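Local coordinates for protein 4'-phospho-dehydrooxetanocin synthase (Bacillus megaterium, PDB 5UL3) that catalyses the oxidative ring contraction of dAMP to an oxetane aldehyde in oxetanocin A biosynthesis, using cobalamin, a [4Fe-4S] cluster and S-adenosylmethionine, at residues Leu248-Leu252 against Lys253-Lys257. Residues are numbered along the deposited sequence; the frame is centred on the assembly and turned at random.
Sequences LIKML and KKELK. With EDO (1,2-ethanediol), chain R.
I249 O accepts the last i to i+4 helical bond here, from K253 N at 3.2 Å, while the two side chains run alongside each other and bring K253 NZ to 4.0 Å from the methyl CG2 of I249. At K250 the pattern changes. K250 O receives E255 N at 3.0 Å with an N-H...O angle of 160°, although the donor stands above the carbonyl plane; K253 N adds a weak second bond. K250 CB lies 3.9 Å from L256 CG, and with CG anti to the carbonyl carbon the chain runs on until CD is 4.0 Å from L256 CD1, crossing E255 at about a right angle. K250 NZ and E255 OE1, 4.8 Å apart, do not touch; one water accepts from the lysine and donates to the carboxylate, probably linking the opposite charges in place of a direct salt bridge. M251 O takes K254 N at 2.9 Å, far out of its carbonyl plane, and also a bond from O2 of an ethanediol, probably from the crystallisation liquor, while M251 CG packs 3.5 Å from L256 O. L252 O is linked to K254 NZ through a second water, and the leucine side chain touches I180 and I212. With K254 at positive phi (66°), the paired 6→1 and 5→2 bonds, E255 to K250 and K254 to M251, define a Schellman motif, which closes helix 242-252 at the surface of the cobalamin-binding Rossmann domain.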
loop_
_atom_site.group_PDB
_atom_site.type_symbol
_atom_site.label_atom_id
_atom_site.label_comp_id
_atom_site.label_asym_id
_atom_site.label_seq_id
_atom_site.Cartn_x
_atom_site.Cartn_y
_atom_site.Cartn_z
ATOM N N LEU A 248 23.923 -7.013 -8.053
ATOM C CA LEU A 248 24.894 -6.709 -7.002
ATOM C C LEU A 248 25.599 -7.973 -6.527
ATOM O O LEU A 248 26.787 -7.933 -6.186
ATOM C CB LEU A 248 24.207 -6.023 -5.828
ATOM C CG LEU A 248 23.715 -4.602 -6.108
ATOM C CD1 LEU A 248 23.021 -4.069 -4.880
ATOM C CD2 LEU A 248 24.889 -3.721 -6.491
ATOM N N ILE A 249 24.881 -9.093 -6.514
ATOM C CA ILE A 249 25.479 -10.379 -6.164
ATOM C C ILE A 249 26.491 -10.785 -7.225
ATOM O O ILE A 249 27.595 -11.238 -6.910
ATOM C CB ILE A 249 24.376 -11.434 -5.982
ATOM C CG1 ILE A 249 23.567 -11.143 -4.706
ATOM C CG2 ILE A 249 24.940 -12.852 -5.960
ATOM C CD1 ILE A 249 22.263 -11.921 -4.630
ATOM N N LYS A 250 26.142 -10.612 -8.502
ATOM C CA LYS A 250 27.134 -10.853 -9.546
ATOM C C LYS A 250 28.339 -9.930 -9.381
ATOM O O LYS A 250 29.487 -10.364 -9.544
ATOM C CB LYS A 250 26.502 -10.682 -10.931
ATOM C CG LYS A 250 25.435 -11.721 -11.231
ATOM C CD LYS A 250 24.643 -11.333 -12.493
ATOM C CE LYS A 250 25.195 -11.980 -13.740
ATOM N NZ LYS A 250 24.480 -13.263 -14.024
ATOM N N MET A 251 28.106 -8.653 -9.062
ATOM C CA MET A 251 29.233 -7.740 -8.889
ATOM C C MET A 251 30.117 -8.172 -7.721
ATOM O O MET A 251 31.347 -8.048 -7.784
ATOM C CB MET A 251 28.739 -6.315 -8.685
ATOM C CG MET A 251 29.856 -5.294 -8.665
ATOM S SD MET A 251 29.260 -3.616 -8.462
ATOM C CE MET A 251 28.787 -3.613 -6.746
ATOM N N LEU A 252 29.503 -8.682 -6.647
ATOM C CA LEU A 252 30.261 -9.252 -5.536
ATOM C C LEU A 252 31.247 -10.302 -6.010
ATOM O O LEU A 252 32.358 -10.403 -5.477
ATOM C CB LEU A 252 29.317 -9.894 -4.531
ATOM C CG LEU A 252 28.921 -9.181 -3.263
ATOM C CD1 LEU A 252 28.200 -10.226 -2.417
ATOM C CD2 LEU A 252 30.149 -8.600 -2.560
ATOM N N LYS A 253 30.837 -11.120 -6.982
ATOM C CA LYS A 253 31.640 -12.204 -7.523
ATOM C C LYS A 253 32.520 -11.749 -8.671
ATOM O O LYS A 253 33.128 -12.592 -9.336
ATOM C CB LYS A 253 30.744 -13.339 -8.008
ATOM C CG LYS A 253 29.917 -14.047 -6.944
ATOM C CD LYS A 253 28.855 -14.897 -7.649
ATOM C CE LYS A 253 28.520 -16.173 -6.904
ATOM N NZ LYS A 253 27.536 -15.955 -5.808
ATOM N N LYS A 254 32.565 -10.439 -8.926
ATOM C CA LYS A 254 33.409 -9.842 -9.964
ATOM C C LYS A 254 32.971 -10.280 -11.353
ATOM O O LYS A 254 33.769 -10.277 -12.296
ATOM C CB LYS A 254 34.892 -10.159 -9.720
ATOM C CG LYS A 254 35.357 -9.808 -8.297
ATOM C CD LYS A 254 36.879 -9.809 -8.146
ATOM C CE LYS A 254 37.435 -11.205 -8.197
ATOM N NZ LYS A 254 36.984 -12.027 -7.034
ATOM N N GLU A 255 31.694 -10.654 -11.484
ATOM C CA GLU A 255 31.116 -11.109 -12.747
ATOM C C GLU A 255 30.370 -9.996 -13.477
ATOM O O GLU A 255 29.885 -10.218 -14.591
ATOM C CB GLU A 255 30.156 -12.286 -12.512
ATOM C CG GLU A 255 30.756 -13.510 -11.859
ATOM C CD GLU A 255 29.696 -14.542 -11.465
ATOM O OE1 GLU A 255 28.484 -14.275 -11.639
ATOM O OE2 GLU A 255 30.076 -15.623 -10.969
ATOM N N LEU A 256 30.241 -8.828 -12.857
ATOM C CA LEU A 256 29.657 -7.644 -13.462
ATOM C C LEU A 256 30.418 -6.432 -12.959
ATOM O O LEU A 256 30.861 -6.396 -11.810
ATOM C CB LEU A 256 28.167 -7.456 -13.101
ATOM C CG LEU A 256 27.052 -8.200 -13.827
ATOM C CD1 LEU A 256 25.730 -7.555 -13.442
ATOM C CD2 LEU A 256 27.243 -8.145 -15.336
ATOM N N LYS A 257 30.528 -5.419 -13.805
ATOM C CA LYS A 257 31.019 -4.136 -13.334
ATOM C C LYS A 257 29.858 -3.306 -12.803
ATOM O O LYS A 257 28.694 -3.555 -13.121
ATOM C CB LYS A 257 31.730 -3.366 -14.451
ATOM C CG LYS A 257 32.721 -4.178 -15.264
ATOM C CD LYS A 257 33.450 -3.266 -16.250
ATOM C CE LYS A 257 34.228 -4.052 -17.289
ATOM N NZ LYS A 257 33.332 -4.746 -18.259
HETATM C C1 EDO R . 32.196 -4.565 -5.297
HETATM O O1 EDO R . 32.390 -5.591 -4.317
HETATM C C2 EDO R . 33.313 -4.651 -6.334
HETATM O O2 EDO R . 33.578 -6.030 -6.630
HETATM O O HOH W 1 27.137 -14.501 -14.034
HETATM O O HOH W 2 34.863 -11.529 -5.295
#